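Local coordinates for protein chloromuconate cycloisomerase (Rhodococcus opacus, PDB 4M0X) that is a manganese-binding cycloisomerase of the enolase superfamily, combining an enolase-type N-terminal domain with a TIM-barrel-like C-terminal domain, at residues P136-G144 with K156-K167; A260-K271 with S291-T300. All coordinates share one frame; numbering follows the deposited sequence.

Contact 1: residues P136-G144 with K156-K167; sequences PITWAFSAG and KLDVGHRSFKFK
K156 lies over one face of the W139 indole. Its CE is 3.6 Å from the centroid of the six-membered ring, a CH-pi contact. Its NZ is 3.7 Å from the same centroid and makes a cation-pi contact. A bend at its second torsion (chi2 -58°) lets CG rest near the five-membered ring and the amine over the six-membered one. The indole NE1 is hydrogen-bonded to E152 of helix 146-159.

The H161 imidazole has W139 CB over one face. At its edge, near the ring plane, ND1 donates to I137 O at 3.0 Å. The bond is fairly straight at the hydrogen (164°), but ND1 stands above the I137 carbonyl plane. A water also donates to I137 O and accepts from R162 N.

F141, F164 and F166 form an aromatic cluster. F141 CD2 lies over a face of the F166 ring, 3.4 Å from F166 CE1, with the planes oblique. The F141 and F164 rings are almost parallel but slid apart, and their centroids are 5.7 Å from each other.

Between the strands runs a parallel ladder: W139 N to S163 O, K165 N to W139 O, a weak F141 N to K165 O, and K167 N to F141 O. Beside it, T138 OG1 and S163 OG share a hydrogen bond of 2.9 Å.

Strands 134-141 and 163-167, with helix 146-159 between them, form a beta-alpha-beta unit of the barrel. The phenylalanine cluster packs on helices 146-159 and 173-183. On the opposite face, salt bridges to E325 and the manganese ligand E222 probably fix the K165 amine beside the metal.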
ATOM      1  N   PRO A 136       4.237 -32.992  23.899  1.00 33.67           N
ATOM      2  CA  PRO A 136       5.592 -33.468  23.564  1.00 31.89           C
ATOM      3  C   PRO A 136       6.584 -32.316  23.745  1.00 31.69           C
ATOM      4  O   PRO A 136       6.268 -31.157  23.424  1.00 33.08           O
ATOM      5  CB  PRO A 136       5.485 -33.874  22.081  1.00 32.63           C
ATOM      6  CG  PRO A 136       4.004 -33.878  21.764  1.00 35.83           C
ATOM      7  CD  PRO A 136       3.386 -32.855  22.702  1.00 35.06           C
ATOM      8  N   ILE A 137       7.752 -32.619  24.291  1.00 29.06           N
ATOM      9  CA  ILE A 137       8.747 -31.599  24.588  1.00 27.72           C
ATOM     10  C   ILE A 137       9.790 -31.430  23.452  1.00 28.08           C
ATOM     11  O   ILE A 137      10.220 -32.412  22.833  1.00 28.16           O
ATOM     12  CB  ILE A 137       9.375 -31.919  25.939  1.00 26.58           C
ATOM     13  CG1 ILE A 137       8.291 -31.872  27.001  1.00 27.48           C
ATOM     14  CG2 ILE A 137      10.433 -30.909  26.332  1.00 28.51           C
ATOM     15  CD1 ILE A 137       7.641 -30.504  27.170  1.00 28.86           C
ATOM     16  N   THR A 138      10.138 -30.183  23.137  1.00 26.95           N
ATOM     17  CA  THR A 138      11.200 -29.910  22.178  1.00 27.53           C
ATOM     18  C   THR A 138      12.475 -29.702  22.974  1.00 31.19           C
ATOM     19  O   THR A 138      12.537 -28.802  23.831  1.00 31.39           O
ATOM     20  CB  THR A 138      10.907 -28.672  21.326  1.00 25.99           C
ATOM     21  OG1 THR A 138       9.933 -29.007  20.337  1.00 25.97           O
ATOM     22  CG2 THR A 138      12.134 -28.189  20.621  1.00 24.21           C
ATOM     23  N   TRP A 139      13.469 -30.557  22.716  1.00 31.85           N
ATOM     24  CA  TRP A 139      14.735 -30.491  23.414  1.00 33.62           C
ATOM     25  C   TRP A 139      15.645 -29.438  22.822  1.00 35.17           C
ATOM     26  O   TRP A 139      15.984 -29.488  21.635  1.00 36.09           O
ATOM     27  CB  TRP A 139      15.479 -31.836  23.381  1.00 37.66           C
ATOM     28  CG  TRP A 139      16.705 -31.762  24.244  1.00 37.97           C
ATOM     29  CD1 TRP A 139      17.983 -31.613  23.829  1.00 39.65           C
ATOM     30  CD2 TRP A 139      16.738 -31.738  25.677  1.00 40.00           C
ATOM     31  NE1 TRP A 139      18.821 -31.512  24.905  1.00 43.12           N
ATOM     32  CE2 TRP A 139      18.082 -31.587  26.057  1.00 41.00           C
ATOM     33  CE3 TRP A 139      15.754 -31.830  26.682  1.00 42.69           C
ATOM     34  CZ2 TRP A 139      18.484 -31.553  27.397  1.00 41.44           C
ATOM     35  CZ3 TRP A 139      16.151 -31.791  28.020  1.00 42.22           C
ATOM     36  CH2 TRP A 139      17.507 -31.661  28.362  1.00 41.74           C
ATOM     37  N   ALA A 140      16.068 -28.496  23.653  1.00 36.91           N
ATOM     38  CA  ALA A 140      16.955 -27.452  23.175  1.00 40.06           C
ATOM     39  C   ALA A 140      18.406 -27.691  23.583  1.00 40.42           C
ATOM     40  O   ALA A 140      18.783 -27.540  24.756  1.00 41.09           O
ATOM     41  CB  ALA A 140      16.464 -26.057  23.581  1.00 38.28           C
ATOM     42  N   PHE A 141      19.200 -28.069  22.586  1.00 38.60           N
ATOM     43  CA  PHE A 141      20.633 -28.059  22.694  1.00 39.00           C
ATOM     44  C   PHE A 141      21.180 -26.685  23.064  1.00 42.39           C
ATOM     45  O   PHE A 141      20.659 -25.648  22.653  1.00 45.96           O
ATOM     46  CB  PHE A 141      21.236 -28.444  21.367  1.00 38.09           C
ATOM     47  CG  PHE A 141      20.767 -29.758  20.856  1.00 40.93           C
ATOM     48  CD1 PHE A 141      20.894 -30.906  21.637  1.00 39.38           C
ATOM     49  CD2 PHE A 141      20.208 -29.860  19.572  1.00 43.18           C
ATOM     50  CE1 PHE A 141      20.465 -32.127  21.156  1.00 41.28           C
ATOM     51  CE2 PHE A 141      19.788 -31.087  19.075  1.00 44.07           C
ATOM     52  CZ  PHE A 141      19.925 -32.218  19.869  1.00 45.60           C
ATOM     53  N   SER A 142      22.252 -26.706  23.839  1.00 45.88           N
ATOM     54  CA  SER A 142      23.028 -25.538  24.186  1.00 45.50           C
ATOM     55  C   SER A 142      23.924 -25.157  22.987  1.00 46.26           C
ATOM     56  O   SER A 142      24.017 -25.920  22.004  1.00 44.95           O
ATOM     57  CB  SER A 142      23.866 -25.903  25.407  1.00 45.33           C
ATOM     58  OG  SER A 142      24.606 -24.805  25.869  1.00 55.10           O
ATOM     59  N   ALA A 143      24.587 -24.001  23.052  1.00 45.61           N
ATOM     60  CA  ALA A 143      25.507 -23.619  21.966  1.00 49.18           C
ATOM     61  C   ALA A 143      26.871 -24.341  22.023  1.00 51.38           C
ATOM     62  O   ALA A 143      27.798 -24.002  21.289  1.00 53.48           O
ATOM     63  CB  ALA A 143      25.684 -22.109  21.899  1.00 47.98           C
ATOM     64  N   GLY A 144      26.978 -25.357  22.873  1.00 52.37           N
ATOM     65  CA  GLY A 144      28.207 -26.124  23.002  1.00 51.79           C
ATOM     66  C   GLY A 144      28.746 -26.628  21.678  1.00 51.39           C
ATOM     67  O   GLY A 144      28.212 -26.321  20.598  1.00 51.37           O
ATOM     68  N   LYS A 156      18.898 -38.185  23.598  1.00 50.21           N
ATOM     69  CA  LYS A 156      17.519 -37.647  23.708  1.00 44.58           C
ATOM     70  C   LYS A 156      16.545 -38.233  22.681  1.00 43.69           C
ATOM     71  O   LYS A 156      15.340 -38.309  22.938  1.00 43.68           O
ATOM     72  CB  LYS A 156      17.482 -36.118  23.641  1.00 40.33           C
ATOM     73  CG  LYS A 156      18.057 -35.409  24.858  1.00 40.00           C
ATOM     74  CD  LYS A 156      17.347 -35.802  26.143  1.00 38.58           C
ATOM     75  CE  LYS A 156      18.007 -35.164  27.352  1.00 36.56           C
ATOM     76  NZ  LYS A 156      16.989 -35.072  28.432  1.00 37.69           N
ATOM     77  N   LEU A 157      17.058 -38.629  21.519  1.00 41.98           N
ATOM     78  CA  LEU A 157      16.239 -39.294  20.525  1.00 45.71           C
ATOM     79  C   LEU A 157      15.788 -40.606  21.131  1.00 50.34           C
ATOM     80  O   LEU A 157      14.650 -41.052  20.956  1.00 50.86           O
ATOM     81  CB  LEU A 157      17.071 -39.576  19.292  1.00 48.40           C
ATOM     82  CG  LEU A 157      16.958 -38.671  18.079  1.00 50.85           C
ATOM     83  CD1 LEU A 157      18.232 -38.802  17.246  1.00 48.99           C
ATOM     84  CD2 LEU A 157      15.715 -39.047  17.273  1.00 49.82           C
ATOM     85  N   ASP A 158      16.722 -41.204  21.859  1.00 56.08           N
ATOM     86  CA  ASP A 158      16.506 -42.396  22.658  1.00 60.75           C
ATOM     87  C   ASP A 158      15.266 -42.275  23.548  1.00 58.24           C
ATOM     88  O   ASP A 158      14.259 -42.944  23.304  1.00 56.74           O
ATOM     89  CB  ASP A 158      17.741 -42.611  23.530  1.00 67.29           C
ATOM     90  CG  ASP A 158      18.041 -44.057  23.765  1.00 72.74           C
ATOM     91  OD1 ASP A 158      17.753 -44.882  22.862  1.00 68.51           O
ATOM     92  OD2 ASP A 158      18.584 -44.348  24.856  1.00 72.74           O
ATOM     93  N   VAL A 159      15.340 -41.391  24.547  1.00 54.84           N
ATOM     94  CA  VAL A 159      14.274 -41.237  25.535  1.00 53.90           C
ATOM     95  C   VAL A 159      12.911 -40.931  24.900  1.00 56.84           C
ATOM     96  O   VAL A 159      11.869 -41.250  25.487  1.00 56.27           O
ATOM     97  CB  VAL A 159      14.640 -40.259  26.690  1.00 53.34           C
ATOM     98  CG1 VAL A 159      16.154 -40.088  26.796  1.00 50.08           C
ATOM     99  CG2 VAL A 159      13.921 -38.921  26.564  1.00 50.58           C
ATOM    100  N   GLY A 160      12.922 -40.346  23.698  1.00 56.95           N
ATOM    101  CA  GLY A 160      11.707 -40.290  22.881  1.00 54.26           C
ATOM    102  C   GLY A 160      11.438 -39.045  22.055  1.00 52.30           C
ATOM    103  O   GLY A 160      10.575 -39.067  21.177  1.00 56.96           O
ATOM    104  N   HIS A 161      12.164 -37.965  22.324  1.00 47.25           N
ATOM    105  CA  HIS A 161      12.020 -36.710  21.567  1.00 45.30           C
ATOM    106  C   HIS A 161      12.145 -36.858  20.042  1.00 44.91           C
ATOM    107  O   HIS A 161      13.049 -37.518  19.550  1.00 50.41           O
ATOM    108  CB  HIS A 161      13.028 -35.676  22.066  1.00 41.59           C
ATOM    109  CG  HIS A 161      12.912 -35.382  23.526  1.00 38.30           C
ATOM    110  ND1 HIS A 161      12.133 -34.360  24.015  1.00 38.92           N
ATOM    111  CD2 HIS A 161      13.446 -36.001  24.605  1.00 37.37           C
ATOM    112  CE1 HIS A 161      12.207 -34.352  25.336  1.00 42.59           C
ATOM    113  NE2 HIS A 161      13.000 -35.337  25.717  1.00 38.96           N
ATOM    114  N   ARG A 162      11.221 -36.237  19.315  1.00 41.72           N
ATOM    115  CA  ARG A 162      11.287 -36.126  17.869  1.00 38.55           C
ATOM    116  C   ARG A 162      11.264 -34.637  17.464  1.00 36.30           C
ATOM    117  O   ARG A 162      10.902 -34.286  16.329  1.00 34.86           O
ATOM    118  CB  ARG A 162      10.116 -36.892  17.241  1.00 38.22           C
ATOM    119  N   SER A 163      11.637 -33.766  18.403  1.00 32.70           N
ATOM    120  CA  SER A 163      11.580 -32.324  18.170  1.00 31.18           C
ATOM    121  C   SER A 163      12.729 -31.589  18.864  1.00 30.00           C
ATOM    122  O   SER A 163      12.972 -31.785  20.061  1.00 28.01           O
ATOM    123  CB  SER A 163      10.220 -31.776  18.615  1.00 30.01           C
ATOM    124  OG  SER A 163       9.922 -30.568  17.951  1.00 31.32           O
ATOM    125  N   PHE A 164      13.442 -30.752  18.112  1.00 30.55           N
ATOM    126  CA  PHE A 164      14.683 -30.117  18.635  1.00 32.75           C
ATOM    127  C   PHE A 164      14.868 -28.628  18.331  1.00 32.21           C
ATOM    128  O   PHE A 164      14.288 -28.081  17.379  1.00 32.16           O
ATOM    129  CB  PHE A 164      15.936 -30.900  18.198  1.00 33.43           C
ATOM    130  CG  PHE A 164      15.816 -32.363  18.445  1.00 35.42           C
ATOM    131  CD1 PHE A 164      15.202 -33.193  17.500  1.00 36.44           C
ATOM    132  CD2 PHE A 164      16.239 -32.905  19.644  1.00 35.68           C
ATOM    133  CE1 PHE A 164      15.043 -34.546  17.743  1.00 39.01           C
ATOM    134  CE2 PHE A 164      16.079 -34.262  19.893  1.00 36.35           C
ATOM    135  CZ  PHE A 164      15.493 -35.086  18.943  1.00 37.21           C
ATOM    136  N   LYS A 165      15.683 -27.991  19.167  1.00 30.51           N
ATOM    137  CA  LYS A 165      16.030 -26.591  19.013  1.00 30.46           C
ATOM    138  C   LYS A 165      17.508 -26.461  19.199  1.00 30.39           C
ATOM    139  O   LYS A 165      18.067 -27.067  20.126  1.00 32.17           O
ATOM    140  CB  LYS A 165      15.313 -25.742  20.069  1.00 29.60           C
ATOM    141  CG  LYS A 165      15.306 -24.253  19.794  1.00 26.30           C
ATOM    142  CD  LYS A 165      14.391 -23.587  20.802  1.00 26.01           C
ATOM    143  CE  LYS A 165      14.611 -22.092  20.849  1.00 26.11           C
ATOM    144  NZ  LYS A 165      14.154 -21.524  22.140  1.00 28.24           N
ATOM    145  N   PHE A 166      18.131 -25.676  18.325  1.00 29.85           N
ATOM    146  CA  PHE A 166      19.536 -25.325  18.448  1.00 31.53           C
ATOM    147  C   PHE A 166      19.660 -23.897  18.896  1.00 35.06           C
ATOM    148  O   PHE A 166      19.156 -22.977  18.227  1.00 36.25           O
ATOM    149  CB  PHE A 166      20.255 -25.476  17.114  1.00 30.85           C
ATOM    150  CG  PHE A 166      20.537 -26.884  16.749  1.00 30.13           C
ATOM    151  CD1 PHE A 166      21.712 -27.483  17.148  1.00 31.76           C
ATOM    152  CD2 PHE A 166      19.625 -27.609  16.017  1.00 29.68           C
ATOM    153  CE1 PHE A 166      21.969 -28.798  16.814  1.00 33.32           C
ATOM    154  CE2 PHE A 166      19.880 -28.912  15.659  1.00 30.51           C
ATOM    155  CZ  PHE A 166      21.049 -29.514  16.062  1.00 31.92           C
ATOM    156  N   LYS A 167      20.316 -23.699  20.032  1.00 38.15           N
ATOM    157  CA  LYS A 167      20.465 -22.349  20.538  1.00 41.63           C
ATOM    158  C   LYS A 167      21.644 -21.795  19.748  1.00 39.12           C
ATOM    159  O   LYS A 167      22.609 -22.519  19.526  1.00 38.21           O
ATOM    160  CB  LYS A 167      20.680 -22.342  22.057  1.00 43.73           C
ATOM    161  CG  LYS A 167      19.885 -21.266  22.788  1.00 51.45           C
ATOM    162  CD  LYS A 167      18.604 -21.796  23.459  1.00 57.46           C
ATOM    163  CE  LYS A 167      17.371 -20.880  23.260  1.00 57.16           C
ATOM    164  NZ  LYS A 167      17.607 -19.419  22.984  1.00 51.69           N
TER
HETATM  165  O   HOH W   1       9.477 -34.420  20.332  1.00 25.21           O
HETATM  166  O   HOH W   2      22.884 -25.205  19.689  1.00 40.33           O

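Contact 2: residues A260-K271 with S291-T300; sequences ADAGAVSAFAIK and SGLACFGAAT
L293 sets its CD1 methyl against the F268 ring, 3.7 Å from CZ, and the two side chains run obliquely to each other. The same methyl lies 4.1 Å from A260 CB. CD2, the other branch, comes 3.4 Å from V265 O. With L293 CG anti to the carbonyl carbon (chi1 -47°), the two branches divide, CD1 to F268 and A260, CD2 to V265 O. Nearby, S291 OG rests on A260 CB, while its hydrogen bonds go back to I287 O and A288 O.

Further along, C295 SG lies 3.8 Å from I270 CG1, on the same side of the sheet as F268. The other side carries A267, A294, A269 and F296. There A267 CB and A294 CB touch at 3.9 Å. A269 CB sits at the edge of the F296 ring, near its plane, and also meets A298 CB.

The two strands are parallel. A294 N bonds to S266 O, F268 N to A294 O, F296 N weakly to F268 O, I270 N to F296 O, and A298 N to I270 O. The last bond, at 2.8 Å, continues the pairing past G297, the centre of an inverse gamma turn.

K271 bends at its third and fourth torsions. K271 NZ makes a hydrogen bond of 3.1 Å to A299 O, tilted 35° from the carbonyl plane. NZ also forms a salt bridge with D247, a manganese ligand.

G263 and G292, both with positive phi, end helices 253-262 and 278-291 in Schellman motifs. Strand 267-270, helix 278-291 and strand 294-297 form a beta-alpha-beta crossover of the TIM-barrel-like domain, with the helix over F268, I270 and C295. Strand 244-246 pairs with the other edge of 267-270, and L204 of a second subunit packs on S266 and A294.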
ATOM      1  N   ALA A 260       1.139  -9.594  13.184  1.00 25.81           N
ATOM      2  CA  ALA A 260       0.139 -10.354  12.470  1.00 28.85           C
ATOM      3  C   ALA A 260      -0.169  -9.688  11.133  1.00 30.79           C
ATOM      4  O   ALA A 260      -0.238 -10.338  10.093  1.00 34.56           O
ATOM      5  CB  ALA A 260      -1.134 -10.532  13.304  1.00 27.08           C
ATOM      6  N   ASP A 261      -0.304  -8.380  11.139  1.00 32.91           N
ATOM      7  CA  ASP A 261      -0.902  -7.769   9.988  1.00 35.13           C
ATOM      8  C   ASP A 261       0.081  -7.032   9.130  1.00 32.28           C
ATOM      9  O   ASP A 261      -0.269  -6.543   8.065  1.00 33.49           O
ATOM     10  CB  ASP A 261      -1.977  -6.816  10.445  1.00 42.16           C
ATOM     11  CG  ASP A 261      -1.434  -5.477  10.744  1.00 43.37           C
ATOM     12  OD1 ASP A 261      -0.493  -5.431  11.567  1.00 51.57           O
ATOM     13  OD2 ASP A 261      -1.922  -4.497  10.131  1.00 42.41           O
ATOM     14  N   ALA A 262       1.295  -6.885   9.631  1.00 31.48           N
ATOM     15  CA  ALA A 262       2.399  -6.558   8.765  1.00 28.69           C
ATOM     16  C   ALA A 262       2.815  -7.869   8.105  1.00 27.32           C
ATOM     17  O   ALA A 262       3.612  -7.861   7.202  1.00 28.73           O
ATOM     18  CB  ALA A 262       3.539  -5.951   9.550  1.00 28.35           C
ATOM     19  N   GLY A 263       2.249  -8.993   8.543  1.00 25.71           N
ATOM     20  CA  GLY A 263       2.436 -10.263   7.845  1.00 24.52           C
ATOM     21  C   GLY A 263       3.881 -10.671   7.980  1.00 24.72           C
ATOM     22  O   GLY A 263       4.426 -11.367   7.134  1.00 23.27           O
ATOM     23  N   ALA A 264       4.472 -10.254   9.097  1.00 25.35           N
ATOM     24  CA  ALA A 264       5.904 -10.382   9.348  1.00 26.84           C
ATOM     25  C   ALA A 264       6.419 -11.730   9.891  1.00 25.76           C
ATOM     26  O   ALA A 264       7.630 -11.953   9.890  1.00 25.70           O
ATOM     27  CB  ALA A 264       6.380  -9.240  10.256  1.00 27.68           C
ATOM     28  N   VAL A 265       5.543 -12.608  10.367  1.00 24.08           N
ATOM     29  CA  VAL A 265       6.005 -13.890  10.875  1.00 24.52           C
ATOM     30  C   VAL A 265       4.991 -15.019  10.690  1.00 26.30           C
ATOM     31  O   VAL A 265       3.823 -14.780  10.425  1.00 26.79           O
ATOM     32  CB  VAL A 265       6.424 -13.828  12.381  1.00 24.01           C
ATOM     33  CG1 VAL A 265       7.773 -13.140  12.592  1.00 22.88           C
ATOM     34  CG2 VAL A 265       5.344 -13.202  13.238  1.00 22.26           C
ATOM     35  N   SER A 266       5.444 -16.256  10.887  1.00 27.18           N
ATOM     36  CA  SER A 266       4.582 -17.423  10.749  1.00 26.25           C
ATOM     37  C   SER A 266       3.986 -17.866  12.074  1.00 26.02           C
ATOM     38  O   SER A 266       2.903 -18.491  12.084  1.00 28.61           O
ATOM     39  CB  SER A 266       5.366 -18.605  10.143  1.00 25.63           C
ATOM     40  OG  SER A 266       5.908 -18.271   8.889  1.00 26.17           O
ATOM     41  N   ALA A 267       4.702 -17.601  13.171  1.00 23.88           N
ATOM     42  CA  ALA A 267       4.274 -18.055  14.489  1.00 22.71           C
ATOM     43  C   ALA A 267       4.632 -17.150  15.675  1.00 23.87           C
ATOM     44  O   ALA A 267       5.428 -16.222  15.568  1.00 23.88           O
ATOM     45  CB  ALA A 267       4.774 -19.448  14.739  1.00 20.83           C
ATOM     46  N   PHE A 268       4.012 -17.438  16.814  1.00 24.90           N
ATOM     47  CA  PHE A 268       4.384 -16.824  18.077  1.00 26.53           C
ATOM     48  C   PHE A 268       5.023 -17.855  18.981  1.00 28.80           C
ATOM     49  O   PHE A 268       4.588 -19.005  19.022  1.00 32.75           O
ATOM     50  CB  PHE A 268       3.168 -16.194  18.771  1.00 24.74           C
ATOM     51  CG  PHE A 268       2.591 -15.025  18.022  1.00 24.87           C
ATOM     52  CD1 PHE A 268       3.332 -14.369  17.045  1.00 25.22           C
ATOM     53  CD2 PHE A 268       1.324 -14.563  18.308  1.00 25.33           C
ATOM     54  CE1 PHE A 268       2.804 -13.300  16.356  1.00 26.50           C
ATOM     55  CE2 PHE A 268       0.794 -13.466  17.664  1.00 24.88           C
ATOM     56  CZ  PHE A 268       1.530 -12.835  16.674  1.00 27.28           C
ATOM     57  N   ALA A 269       6.076 -17.457  19.684  1.00 28.51           N
ATOM     58  CA  ALA A 269       6.540 -18.227  20.822  1.00 25.54           C
ATOM     59  C   ALA A 269       5.792 -17.652  22.019  1.00 24.27           C
ATOM     60  O   ALA A 269       5.955 -16.485  22.346  1.00 22.71           O
ATOM     61  CB  ALA A 269       8.034 -18.063  20.983  1.00 26.37           C
ATOM     62  N   ILE A 270       4.943 -18.456  22.647  1.00 23.23           N
ATOM     63  CA  ILE A 270       4.175 -17.983  23.786  1.00 22.12           C
ATOM     64  C   ILE A 270       4.890 -18.311  25.104  1.00 22.59           C
ATOM     65  O   ILE A 270       5.401 -19.422  25.276  1.00 23.22           O
ATOM     66  CB  ILE A 270       2.761 -18.579  23.765  1.00 21.70           C
ATOM     67  CG1 ILE A 270       2.093 -18.323  22.406  1.00 21.11           C
ATOM     68  CG2 ILE A 270       1.935 -18.046  24.934  1.00 21.60           C
ATOM     69  CD1 ILE A 270       1.690 -16.886  22.145  1.00 21.00           C
ATOM     70  N   LYS A 271       4.940 -17.341  26.023  1.00 22.48           N
ATOM     71  CA  LYS A 271       5.708 -17.458  27.274  1.00 22.48           C
ATOM     72  C   LYS A 271       5.108 -16.479  28.235  1.00 22.13           C
ATOM     73  O   LYS A 271       4.904 -15.342  27.847  1.00 22.14           O
ATOM     74  CB  LYS A 271       7.153 -17.013  27.086  1.00 22.28           C
ATOM     75  CG  LYS A 271       8.100 -17.940  26.360  1.00 21.26           C
ATOM     76  CD  LYS A 271       9.544 -17.554  26.691  1.00 21.27           C
ATOM     77  CE  LYS A 271      10.180 -16.665  25.635  1.00 20.85           C
ATOM     78  NZ  LYS A 271      11.177 -17.405  24.810  1.00 20.58           N
ATOM     79  N   SER A 291      -5.607 -14.637  13.691  1.00 28.10           N
ATOM     80  CA  SER A 291      -4.848 -14.214  12.523  1.00 26.70           C
ATOM     81  C   SER A 291      -4.180 -15.385  11.817  1.00 23.70           C
ATOM     82  O   SER A 291      -3.512 -15.218  10.841  1.00 21.70           O
ATOM     83  CB  SER A 291      -3.825 -13.169  12.925  1.00 28.77           C
ATOM     84  OG  SER A 291      -2.808 -13.783  13.703  1.00 34.23           O
ATOM     85  N   GLY A 292      -4.394 -16.575  12.330  1.00 24.12           N
ATOM     86  CA  GLY A 292      -3.995 -17.787  11.647  1.00 25.89           C
ATOM     87  C   GLY A 292      -2.526 -18.139  11.737  1.00 26.25           C
ATOM     88  O   GLY A 292      -2.033 -18.929  10.920  1.00 28.23           O
ATOM     89  N   LEU A 293      -1.842 -17.549  12.714  1.00 24.91           N
ATOM     90  CA  LEU A 293      -0.464 -17.900  13.052  1.00 24.67           C
ATOM     91  C   LEU A 293      -0.415 -19.002  14.097  1.00 25.15           C
ATOM     92  O   LEU A 293      -1.215 -19.036  15.038  1.00 25.13           O
ATOM     93  CB  LEU A 293       0.290 -16.687  13.591  1.00 23.00           C
ATOM     94  CG  LEU A 293       0.086 -15.447  12.745  1.00 22.93           C
ATOM     95  CD1 LEU A 293       0.667 -14.167  13.350  1.00 22.01           C
ATOM     96  CD2 LEU A 293       0.652 -15.743  11.371  1.00 23.33           C
ATOM     97  N   ALA A 294       0.565 -19.880  13.929  1.00 26.32           N
ATOM     98  CA  ALA A 294       0.848 -20.965  14.867  1.00 27.25           C
ATOM     99  C   ALA A 294       1.426 -20.505  16.211  1.00 28.47           C
ATOM    100  O   ALA A 294       1.937 -19.392  16.342  1.00 29.53           O
ATOM    101  CB  ALA A 294       1.794 -21.951  14.219  1.00 26.29           C
ATOM    102  N   CYS A 295       1.360 -21.383  17.204  1.00 28.49           N
ATOM    103  CA  CYS A 295       1.942 -21.106  18.504  1.00 27.41           C
ATOM    104  C   CYS A 295       2.929 -22.172  18.904  1.00 27.45           C
ATOM    105  O   CYS A 295       2.881 -23.344  18.449  1.00 29.85           O
ATOM    106  CB  CYS A 295       0.869 -20.979  19.577  1.00 27.27           C
ATOM    107  SG  CYS A 295      -0.068 -19.436  19.537  1.00 30.57           S
ATOM    108  N   PHE A 296       3.823 -21.739  19.771  1.00 25.13           N
ATOM    109  CA  PHE A 296       4.842 -22.560  20.312  1.00 24.88           C
ATOM    110  C   PHE A 296       4.736 -22.323  21.786  1.00 24.17           C
ATOM    111  O   PHE A 296       4.601 -21.170  22.221  1.00 22.70           O
ATOM    112  CB  PHE A 296       6.173 -22.051  19.825  1.00 26.32           C
ATOM    113  CG  PHE A 296       7.345 -22.899  20.225  1.00 27.02           C
ATOM    114  CD1 PHE A 296       7.334 -24.286  20.027  1.00 27.80           C
ATOM    115  CD2 PHE A 296       8.496 -22.304  20.723  1.00 25.55           C
ATOM    116  CE1 PHE A 296       8.446 -25.059  20.348  1.00 27.91           C
ATOM    117  CE2 PHE A 296       9.613 -23.067  21.039  1.00 25.51           C
ATOM    118  CZ  PHE A 296       9.592 -24.446  20.859  1.00 26.59           C
ATOM    119  N   GLY A 297       4.767 -23.413  22.549  1.00 24.17           N
ATOM    120  CA  GLY A 297       4.784 -23.337  24.002  1.00 23.38           C
ATOM    121  C   GLY A 297       6.221 -23.131  24.447  1.00 23.59           C
ATOM    122  O   GLY A 297       6.957 -24.103  24.692  1.00 23.06           O
ATOM    123  N   ALA A 298       6.603 -21.860  24.555  1.00 22.27           N
ATOM    124  CA  ALA A 298       7.994 -21.484  24.684  1.00 23.68           C
ATOM    125  C   ALA A 298       8.486 -21.463  26.117  1.00 25.82           C
ATOM    126  O   ALA A 298       7.698 -21.393  27.062  1.00 27.68           O
ATOM    127  CB  ALA A 298       8.262 -20.146  24.014  1.00 22.89           C
ATOM    128  N   ALA A 299       9.807 -21.495  26.264  1.00 26.35           N
ATOM    129  CA  ALA A 299      10.454 -21.559  27.562  1.00 26.37           C
ATOM    130  C   ALA A 299      11.299 -20.311  27.772  1.00 26.47           C
ATOM    131  O   ALA A 299      11.733 -19.680  26.797  1.00 26.82           O
ATOM    132  CB  ALA A 299      11.321 -22.805  27.636  1.00 25.45           C
ATOM    133  N   THR A 300      11.536 -19.958  29.036  1.00 25.46           N
ATOM    134  CA  THR A 300      12.325 -18.774  29.357  1.00 25.01           C
ATOM    135  C   THR A 300      13.842 -19.058  29.505  1.00 26.21           C
ATOM    136  O   THR A 300      14.667 -18.287  29.028  1.00 26.61           O
ATOM    137  CB  THR A 300      11.711 -17.975  30.527  1.00 23.20           C
ATOM    138  OG1 THR A 300      10.449 -17.442  30.120  1.00 20.78           O
ATOM    139  CG2 THR A 300      12.595 -16.827  30.916  1.00 24.03           C
TER

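Both contacts are buried and pair neighbouring parallel strands of the same barrel sheet, but they share no strand. Contact 1 joins strands 134-141 and 163-167; contact 2 joins 267-270 and 294-297. Their centres are about 20 Å apart, and they touch where T138 OG1 packs 4.2 Å from F296 CE1. Contact 1 is richer in aromatic rings and uses a histidine, a hydroxyl pair and a cation-pi contact. Contact 2 is mostly alanine, leucine, isoleucine and cysteine packing with two phenylalanines, and a second subunit reaches it. Both have a backbone ladder. Each supplies a lysine, K165 or K271, whose side chain lies about 4 Å from the manganese held by D196, E222 and D247.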